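Local coordinates for protein transcriptional repressor (Vibrio fischeri, PDB 3KV1) that probably regulates transcription as a SorC-family repressor, with a Rossmann-like domain thought to bind a sugar, at residues 216-219 with 220-223; 235-238 with 239-243; 43-46 with 47-51. All blocks are in the same frame, centred on the assembly; numbering follows the deposited sequence.

How the interactions relate
All three contacts are local turns of one Rossmann-like domain, and strand 223-227 is their common reference point: interaction 1, the last turn of helix 215-219, leads into it, helix 234-242 with interaction 2 follows it, and helix 34-52 with interaction 3 packs against it. Interactions 1 and 2, with centres about 16 Å apart, touch where Arg219 NH1 lies 2.7 Å from Thr243 O, a probable hydrogen bond. Between interactions 1 and 3, centres about 20 Å apart, Asn223 merely packs on Tyr48. Interactions 2 and 3 stay about 13 Å apart at their nearest atoms. Glycerol, probably from the crystallisation liquor, comes within about 4 Å of the Arg219 side chain, 6 Å of Arg242 and 3 Å of Ser47.

Interaction 1: 216-219 with 220-223; sequences EDLR and QIPN
Gln220 folds back over the helix end and meets the carbonyl of Asp217 with two N-H groups. Its side-chain NE2 donates to Asp217 O at 2.8 Å, in the carbonyl plane and on a lone pair, but the bond is bent, with the acceptor tilted 29° from the glutamine amide plane. Its backbone N reaches the same Asp217 O at 3.1 Å from above the carbonyl plane. A glutamine chain is long enough for this return: CG sits between the backbone N and carbonyl carbon (chi1 58°), and the chain bends again at chi2 (81°). This is one of two deposited conformers of Gln220. In it NE2 also bonds to Arg147 O, and Asp217 OD1 forms a salt bridge to Arg147 NE, so both residues hold the same outside partner. Asp217 OD2 accepts from Glu214 N at the start of this short helix, a task for which a short carboxylate is well suited.

This is the closing turn of helix 215-219, where the chain leaves for strand 223-227 of the Rossmann-like sheet. Ile221 N donates to Leu218 O at 3.2 Å. On the buried side Leu218 CD2 and Ile221 CD1 meet at 4.2 Å, and both branched side chains rest on Ala152 of strand 151-158, as suits apolar residues facing the sheet. On the exposed flank, opposite charges three residues apart can meet: Arg219 turns its guanidinium edge to Glu216, NE making a weak, in-plane salt bridge to OE1 at 3.4 Å, while NH1 binds Thr243 O.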
ATOM      1  N   GLU A 216       2.570  23.301  -4.112  1.00 23.89           N
ATOM      2  CA  GLU A 216       2.422  24.105  -2.898  1.00 29.95           C
ATOM      3  C   GLU A 216       2.723  23.322  -1.613  1.00 30.06           C
ATOM      4  O   GLU A 216       3.146  23.895  -0.611  1.00 32.11           O
ATOM      5  CB  GLU A 216       1.035  24.735  -2.827  1.00 36.19           C
ATOM      6  CG  GLU A 216       0.941  25.873  -1.831  1.00 47.81           C
ATOM      7  CD  GLU A 216       1.858  27.055  -2.169  1.00 53.05           C
ATOM      8  OE1 GLU A 216       2.263  27.222  -3.345  1.00 54.62           O
ATOM      9  OE2 GLU A 216       2.172  27.830  -1.244  1.00 57.54           O
ATOM     10  N   ASP A 217       2.477  22.015  -1.625  1.00 26.33           N
ATOM     11  CA  ASP A 217       2.839  21.191  -0.472  1.00 25.24           C
ATOM     12  C   ASP A 217       4.344  21.158  -0.348  1.00 26.78           C
ATOM     13  O   ASP A 217       4.882  21.300   0.747  1.00 24.09           O
ATOM     14  CB  ASP A 217       2.326  19.758  -0.612  1.00 23.79           C
ATOM     15  CG  ASP A 217       0.814  19.688  -0.746  1.00 33.06           C
ATOM     16  OD1 ASP A 217       0.096  20.433  -0.032  1.00 34.43           O
ATOM     17  OD2 ASP A 217       0.351  18.890  -1.580  1.00 30.25           O
ATOM     18  N   LEU A 218       5.046  20.953  -1.463  1.00 21.19           N
ATOM     19  CA  LEU A 218       6.500  20.901  -1.394  1.00 19.93           C
ATOM     20  C   LEU A 218       7.049  22.255  -0.926  1.00 22.24           C
ATOM     21  O   LEU A 218       8.094  22.319  -0.269  1.00 23.03           O
ATOM     22  CB  LEU A 218       7.134  20.557  -2.774  1.00 19.28           C
ATOM     23  CG  LEU A 218       6.991  19.122  -3.282  1.00 24.33           C
ATOM     24  CD1 LEU A 218       7.661  18.946  -4.700  1.00 21.03           C
ATOM     25  CD2 LEU A 218       7.580  18.105  -2.286  1.00 26.49           C
ATOM     26  N   ARG A 219       6.361  23.342  -1.256  1.00 24.83           N
ATOM     27  CA  ARG A 219       6.889  24.660  -0.897  1.00 25.14           C
ATOM     28  C   ARG A 219       6.955  24.809   0.636  1.00 26.69           C
ATOM     29  O   ARG A 219       7.801  25.545   1.159  1.00 31.54           O
ATOM     30  CB  ARG A 219       6.031  25.773  -1.496  1.00 28.08           C
ATOM     31  CG  ARG A 219       6.672  27.168  -1.489  1.00 33.68           C
ATOM     32  CD  ARG A 219       5.788  28.215  -2.249  1.00 32.94           C
ATOM     33  NE  ARG A 219       5.555  27.808  -3.636  1.00 33.71           N
ATOM     34  CZ  ARG A 219       6.502  27.785  -4.570  1.00 34.11           C
ATOM     35  NH1 ARG A 219       7.736  28.218  -4.285  1.00 36.48           N
ATOM     36  NH2 ARG A 219       6.213  27.367  -5.799  1.00 37.46           N
ATOM     37  N   GLN A 220       6.057  24.132   1.346  0.63 25.58           N
ATOM     38  CA  GLN A 220       6.035  24.220   2.812  0.63 26.86           C
ATOM     39  C   GLN A 220       6.642  23.015   3.544  0.63 25.66           C
ATOM     40  O   GLN A 220       6.518  22.923   4.749  0.63 23.11           O
ATOM     41  CB  GLN A 220       4.617  24.511   3.349  0.63 29.69           C
ATOM     42  CG  GLN A 220       3.540  23.483   2.961  0.63 27.79           C
ATOM     43  CD  GLN A 220       3.542  22.221   3.823  0.63 32.65           C
ATOM     44  OE1 GLN A 220       3.516  22.304   5.056  0.63 37.24           O
ATOM     45  NE2 GLN A 220       3.513  21.047   3.178  0.63 20.79           N
ATOM     46  N   ILE A 221       7.309  22.108   2.829  1.00 19.27           N
ATOM     47  CA  ILE A 221       8.048  21.031   3.480  1.00 21.19           C
ATOM     48  C   ILE A 221       9.460  21.586   3.750  1.00 22.54           C
ATOM     49  O   ILE A 221      10.094  22.123   2.857  1.00 22.45           O
ATOM     50  CB  ILE A 221       8.075  19.739   2.599  1.00 21.83           C
ATOM     51  CG1 ILE A 221       6.692  19.060   2.658  1.00 20.26           C
ATOM     52  CG2 ILE A 221       9.198  18.772   3.039  1.00 20.28           C
ATOM     53  CD1 ILE A 221       6.601  17.788   1.827  1.00 23.19           C
ATOM     54  N   PRO A 222       9.946  21.467   5.003  1.00 20.22           N
ATOM     55  CA  PRO A 222      11.220  22.151   5.332  1.00 19.50           C
ATOM     56  C   PRO A 222      12.432  21.685   4.528  1.00 24.03           C
ATOM     57  O   PRO A 222      13.319  22.491   4.277  1.00 25.02           O
ATOM     58  CB  PRO A 222      11.442  21.773   6.807  1.00 21.61           C
ATOM     59  CG  PRO A 222      10.059  21.517   7.342  1.00 26.78           C
ATOM     60  CD  PRO A 222       9.266  20.930   6.193  1.00 25.28           C
ATOM     61  N   ASN A 223      12.494  20.409   4.152  1.00 19.84           N
ATOM     62  CA  ASN A 223      13.691  19.898   3.521  1.00 18.13           C
ATOM     63  C   ASN A 223      13.373  19.037   2.300  1.00 20.36           C
ATOM     64  O   ASN A 223      13.345  17.804   2.409  1.00 21.05           O
ATOM     65  CB  ASN A 223      14.509  19.052   4.514  1.00 19.78           C
ATOM     66  CG  ASN A 223      14.974  19.859   5.721  1.00 22.38           C
ATOM     67  OD1 ASN A 223      15.841  20.718   5.600  1.00 24.27           O
ATOM     68  ND2 ASN A 223      14.352  19.626   6.858  1.00 22.08           N
TER

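Interaction 2: 235-238 with 239-243; sequences LSIM and GALRT
Met238, deposited as selenomethionine, lies across the guanidinium of Arg242 one helical turn later. In the given one of its two conformers, CG sits 3.6 Å above the guanidinium plane of Arg242, over its centre, and CE of Met238 comes to 3.3 Å from Arg242 NH2. With CG of Met238 anti to its own N (chi1 -164°) and a bend at chi2, the side chain passes over the flat group, whereas Arg242 is extended from CG to NE. The delocalised guanidinium offers a face, poor in hydrogen-bonding capacity, against which the methionine carbons pack, while N-H groups at its edge remain available: NH1 bonds to Leu197 O.

Apolar contact continues where Ile237 CG2 meets Leu241 CD1 at 4.3 Å. These residues belong to the helix of a beta-alpha-beta unit, strand 223-227, helix 234-242, strand 248-252, as in Rossmann-like folds. Ile237 and Met238 face helix 253-264, and small Ala240 fits against Ile156 and Phe195.

The hydrogen bonds are mostly those of a regular alpha-helix, such as Leu241 N to Ile237 O at 2.9 Å. At the C-terminal end Thr243 OG1 donates to Ala240 O at 2.7 Å, in the carbonyl plane, and also bonds Val245 N.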
ATOM      1  N   LEU A 235      17.542  21.245 -18.593  1.00 23.88           N
ATOM      2  CA  LEU A 235      16.391  22.161 -18.638  1.00 27.94           C
ATOM      3  C   LEU A 235      15.319  21.836 -17.582  1.00 27.58           C
ATOM      4  O   LEU A 235      14.720  22.744 -16.955  1.00 23.58           O
ATOM      5  CB  LEU A 235      15.769  22.182 -20.030  1.00 29.65           C
ATOM      6  CG  LEU A 235      16.634  22.781 -21.137  1.00 37.32           C
ATOM      7  CD1 LEU A 235      15.718  23.191 -22.281  1.00 39.18           C
ATOM      8  CD2 LEU A 235      17.434  23.988 -20.639  1.00 35.86           C
ATOM      9  N   SER A 236      15.043  20.548 -17.389  1.00 26.87           N
ATOM     10  CA  SER A 236      14.091  20.144 -16.360  1.00 23.71           C
ATOM     11  C   SER A 236      14.578  20.506 -14.973  1.00 21.60           C
ATOM     12  O   SER A 236      13.789  20.912 -14.117  1.00 22.87           O
ATOM     13  CB  SER A 236      13.841  18.632 -16.432  1.00 25.14           C
ATOM     14  OG  SER A 236      13.382  18.302 -17.737  1.00 29.49           O
ATOM     15  N   ILE A 237      15.874  20.330 -14.736  1.00 20.87           N
ATOM     16  CA  ILE A 237      16.436  20.598 -13.416  1.00 21.75           C
ATOM     17  C   ILE A 237      16.372  22.105 -13.157  1.00 21.64           C
ATOM     18  O   ILE A 237      16.054  22.529 -12.029  1.00 23.31           O
ATOM     19  CB  ILE A 237      17.889  20.105 -13.274  1.00 23.39           C
ATOM     20  CG1 ILE A 237      17.941  18.584 -13.482  1.00 23.32           C
ATOM     21  CG2 ILE A 237      18.437  20.469 -11.893  1.00 23.40           C
ATOM     22  CD1 ILE A 237      19.384  18.041 -13.701  1.00 26.99           C
HETATM   23  N   MSE A 238      16.634  22.892 -14.204  0.65 22.37           N
HETATM   24  CA  MSE A 238      16.559  24.351 -14.109  0.65 27.55           C
HETATM   25  C   MSE A 238      15.142  24.793 -13.779  0.65 24.99           C
HETATM   26  O   MSE A 238      14.935  25.608 -12.878  0.65 24.43           O
HETATM   27  CB  MSE A 238      17.045  25.030 -15.392  0.65 31.53           C
HETATM   28  CG  MSE A 238      17.340  26.526 -15.201  0.65 35.58           C
HETATM   29 SE   MSE A 238      18.969  26.844 -14.091  0.65 44.41          SE
HETATM   30  CE  MSE A 238      18.830  28.803 -13.864  0.65 47.73           C
ATOM     31  N   GLY A 239      14.164  24.252 -14.503  1.00 25.17           N
ATOM     32  CA  GLY A 239      12.753  24.525 -14.237  1.00 21.17           C
ATOM     33  C   GLY A 239      12.397  24.228 -12.782  1.00 23.53           C
ATOM     34  O   GLY A 239      11.725  25.016 -12.105  1.00 22.53           O
ATOM     35  N   ALA A 240      12.844  23.073 -12.303  1.00 22.32           N
ATOM     36  CA  ALA A 240      12.546  22.663 -10.943  1.00 27.57           C
ATOM     37  C   ALA A 240      13.152  23.620  -9.910  1.00 22.09           C
ATOM     38  O   ALA A 240      12.491  23.979  -8.947  1.00 23.88           O
ATOM     39  CB  ALA A 240      13.027  21.219 -10.705  1.00 20.73           C
ATOM     40  N   LEU A 241      14.409  24.014 -10.118  1.00 22.66           N
ATOM     41  CA  LEU A 241      15.036  24.972  -9.219  1.00 24.98           C
ATOM     42  C   LEU A 241      14.273  26.283  -9.218  1.00 25.32           C
ATOM     43  O   LEU A 241      14.107  26.893  -8.170  1.00 27.14           O
ATOM     44  CB  LEU A 241      16.499  25.194  -9.586  1.00 24.12           C
ATOM     45  CG  LEU A 241      17.383  24.028  -9.158  1.00 23.25           C
ATOM     46  CD1 LEU A 241      18.728  24.213  -9.857  1.00 25.79           C
ATOM     47  CD2 LEU A 241      17.540  23.928  -7.634  1.00 24.52           C
ATOM     48  N   ARG A 242      13.754  26.676 -10.375  1.00 23.62           N
ATOM     49  CA  ARG A 242      13.038  27.945 -10.458  1.00 25.04           C
ATOM     50  C   ARG A 242      11.718  27.955  -9.700  1.00 29.28           C
ATOM     51  O   ARG A 242      11.217  29.044  -9.392  1.00 28.97           O
ATOM     52  CB  ARG A 242      12.873  28.401 -11.922  1.00 22.67           C
ATOM     53  CG  ARG A 242      14.230  28.840 -12.467  1.00 24.25           C
ATOM     54  CD  ARG A 242      14.114  29.188 -13.927  1.00 27.04           C
ATOM     55  NE  ARG A 242      15.371  29.728 -14.472  1.00 34.67           N
ATOM     56  CZ  ARG A 242      15.711  29.644 -15.751  1.00 38.07           C
ATOM     57  NH1 ARG A 242      14.893  29.050 -16.616  1.00 34.66           N
ATOM     58  NH2 ARG A 242      16.865  30.161 -16.175  1.00 36.50           N
ATOM     59  N   THR A 243      11.170  26.779  -9.351  1.00 23.02           N
ATOM     60  CA  THR A 243       9.897  26.764  -8.622  1.00 22.55           C
ATOM     61  C   THR A 243      10.097  27.279  -7.224  1.00 25.21           C
ATOM     62  O   THR A 243       9.143  27.669  -6.570  1.00 28.19           O
ATOM     63  CB  THR A 243       9.324  25.352  -8.417  1.00 22.38           C
ATOM     64  OG1 THR A 243      10.231  24.595  -7.601  1.00 23.03           O
ATOM     65  CG2 THR A 243       9.097  24.670  -9.738  1.00 24.56           C
TER

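Interaction 3: 43-46 with 47-51; sequences ALVS and SYLNN
Val45 and Leu49, one turn apart, pack along the buried side of the helix, where Val45 CG1 touches Leu49 CD1 at 4.3 Å. The tightest point is the carbonyl oxygen between them: Val45 O accepts Leu49 N at 2.9 Å and has Leu49 CG 3.5 Å away. Beside them Tyr48 brings its CB to 3.5 Å from Val45 O, which lies at the edge of the tyrosine ring and near its plane. A chi1 of 165° turns the Tyr48 ring away from its own N-H and outward onto strands 24-28, 223-227 and 248-252, where it meets Leu26, Val225 and Val248. Val45 packs on Val225, Met227 and Ala250: beta-branched and compact, it fits close against the strands, while the long flat ring reaches farther across them.

Helix 34-52 thus lies against the central sheet of a Rossmann-like fold and shows that sheet its apolar side. Ser46 and Asn50, on another flank, are small polar residues tied to neighbouring elements. Ser46 O takes Asn50 N at 2.8 Å and also Tyr111 OH; Ser46 OG, in the one of two conformers given, bonds Lys110 NZ, and Asn50 OD1 accepts from Thr78 N.

The looser side is that of Ser47, which is partly exposed. Ser47 donates its N-H to Ala43 O at 3.2 Å and sets its CB beside that same oxygen, and its side chain comes within about 3 Å of a bound glycerol. Leu44 O accepts Tyr48 N at 3.0 Å and is also hydrogen-bonded to a bound glycerol, probably from the crystallisation liquor.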
ATOM      1  N   ALA A  43      24.284   7.892  -3.057  1.00 20.25           N
ATOM      2  CA  ALA A  43      25.177   7.701  -1.909  1.00 21.90           C
ATOM      3  C   ALA A  43      25.238   8.952  -1.042  1.00 21.39           C
ATOM      4  O   ALA A  43      25.266   8.887   0.194  1.00 21.59           O
ATOM      5  CB  ALA A  43      26.605   7.309  -2.368  1.00 24.56           C
ATOM      6  N   LEU A  44      25.244  10.105  -1.688  1.00 18.87           N
ATOM      7  CA  LEU A  44      25.383  11.337  -0.944  1.00 21.56           C
ATOM      8  C   LEU A  44      24.062  11.600  -0.232  1.00 21.61           C
ATOM      9  O   LEU A  44      24.050  12.076   0.904  1.00 20.79           O
ATOM     10  CB  LEU A  44      25.665  12.489  -1.916  1.00 19.45           C
ATOM     11  CG  LEU A  44      27.001  12.342  -2.675  1.00 20.24           C
ATOM     12  CD1 LEU A  44      27.152  13.541  -3.615  1.00 24.04           C
ATOM     13  CD2 LEU A  44      28.185  12.252  -1.708  1.00 26.57           C
ATOM     14  N   VAL A  45      22.959  11.312  -0.905  1.00 18.29           N
ATOM     15  CA  VAL A  45      21.642  11.537  -0.254  1.00 19.23           C
ATOM     16  C   VAL A  45      21.444  10.584   0.944  1.00 20.87           C
ATOM     17  O   VAL A  45      20.895  10.978   1.994  1.00 19.86           O
ATOM     18  CB  VAL A  45      20.490  11.390  -1.262  1.00 18.57           C
ATOM     19  CG1 VAL A  45      19.129  11.493  -0.530  1.00 17.66           C
ATOM     20  CG2 VAL A  45      20.613  12.475  -2.331  1.00 19.15           C
ATOM     21  N   SER A  46      21.902   9.338   0.800  0.73 17.29           N
ATOM     22  CA  SER A  46      21.796   8.322   1.875  0.73 20.96           C
ATOM     23  C   SER A  46      22.508   8.796   3.146  0.73 22.31           C
ATOM     24  O   SER A  46      21.995   8.668   4.271  0.73 23.55           O
ATOM     25  CB  SER A  46      22.391   6.980   1.427  0.73 21.02           C
ATOM     26  OG  SER A  46      22.302   5.989   2.463  0.73 19.81           O
ATOM     27  N   SER A  47      23.707   9.332   2.956  1.00 24.66           N
ATOM     28  CA  SER A  47      24.482   9.850   4.058  1.00 24.99           C
ATOM     29  C   SER A  47      23.825  11.074   4.692  1.00 24.46           C
ATOM     30  O   SER A  47      23.796  11.194   5.925  1.00 24.84           O
ATOM     31  CB  SER A  47      25.901  10.181   3.600  1.00 29.03           C
ATOM     32  OG  SER A  47      26.580  10.744   4.692  1.00 36.33           O
ATOM     33  N   TYR A  48      23.316  11.981   3.855  1.00 20.55           N
ATOM     34  CA  TYR A  48      22.591  13.157   4.335  1.00 22.97           C
ATOM     35  C   TYR A  48      21.399  12.703   5.210  1.00 22.19           C
ATOM     36  O   TYR A  48      21.200  13.221   6.310  1.00 21.33           O
ATOM     37  CB  TYR A  48      22.139  14.056   3.156  1.00 20.75           C
ATOM     38  CG  TYR A  48      21.093  15.093   3.550  1.00 20.24           C
ATOM     39  CD1 TYR A  48      21.470  16.332   4.054  1.00 23.99           C
ATOM     40  CD2 TYR A  48      19.741  14.813   3.419  1.00 22.97           C
ATOM     41  CE1 TYR A  48      20.491  17.275   4.426  1.00 23.43           C
ATOM     42  CE2 TYR A  48      18.776  15.737   3.769  1.00 26.59           C
ATOM     43  CZ  TYR A  48      19.159  16.950   4.285  1.00 23.14           C
ATOM     44  OH  TYR A  48      18.165  17.841   4.653  1.00 27.04           O
ATOM     45  N   LEU A  49      20.607  11.751   4.731  1.00 18.77           N
ATOM     46  CA  LEU A  49      19.481  11.265   5.539  1.00 21.18           C
ATOM     47  C   LEU A  49      19.948  10.562   6.807  1.00 24.29           C
ATOM     48  O   LEU A  49      19.358  10.729   7.892  1.00 21.44           O
ATOM     49  CB  LEU A  49      18.606  10.312   4.748  1.00 20.53           C
ATOM     50  CG  LEU A  49      17.792  10.972   3.630  1.00 23.10           C
ATOM     51  CD1 LEU A  49      17.009   9.876   2.904  1.00 23.70           C
ATOM     52  CD2 LEU A  49      16.823  12.005   4.212  1.00 22.53           C
ATOM     53  N   ASN A  50      21.024   9.797   6.690  1.00 21.89           N
ATOM     54  CA  ASN A  50      21.564   9.126   7.882  1.00 20.85           C
ATOM     55  C   ASN A  50      21.838  10.110   9.015  1.00 24.41           C
ATOM     56  O   ASN A  50      21.536   9.835  10.190  1.00 26.18           O
ATOM     57  CB  ASN A  50      22.876   8.401   7.517  1.00 24.09           C
ATOM     58  CG  ASN A  50      23.449   7.609   8.676  1.00 30.33           C
ATOM     59  OD1 ASN A  50      22.722   6.962   9.425  1.00 29.11           O
ATOM     60  ND2 ASN A  50      24.777   7.638   8.810  1.00 28.95           N
ATOM     61  N   ASN A  51      22.435  11.252   8.673  1.00 22.26           N
ATOM     62  CA  ASN A  51      22.777  12.255   9.680  1.00 27.02           C
ATOM     63  C   ASN A  51      21.600  13.121  10.121  1.00 29.87           C
ATOM     64  O   ASN A  51      21.579  13.608  11.244  1.00 33.02           O
ATOM     65  CB  ASN A  51      23.868  13.173   9.151  1.00 33.88           C
ATOM     66  CG  ASN A  51      25.190  12.463   8.945  1.00 38.97           C
ATOM     67  OD1 ASN A  51      25.577  11.613   9.728  1.00 39.78           O
ATOM     68  ND2 ASN A  51      25.898  12.837   7.893  1.00 44.04           N
TER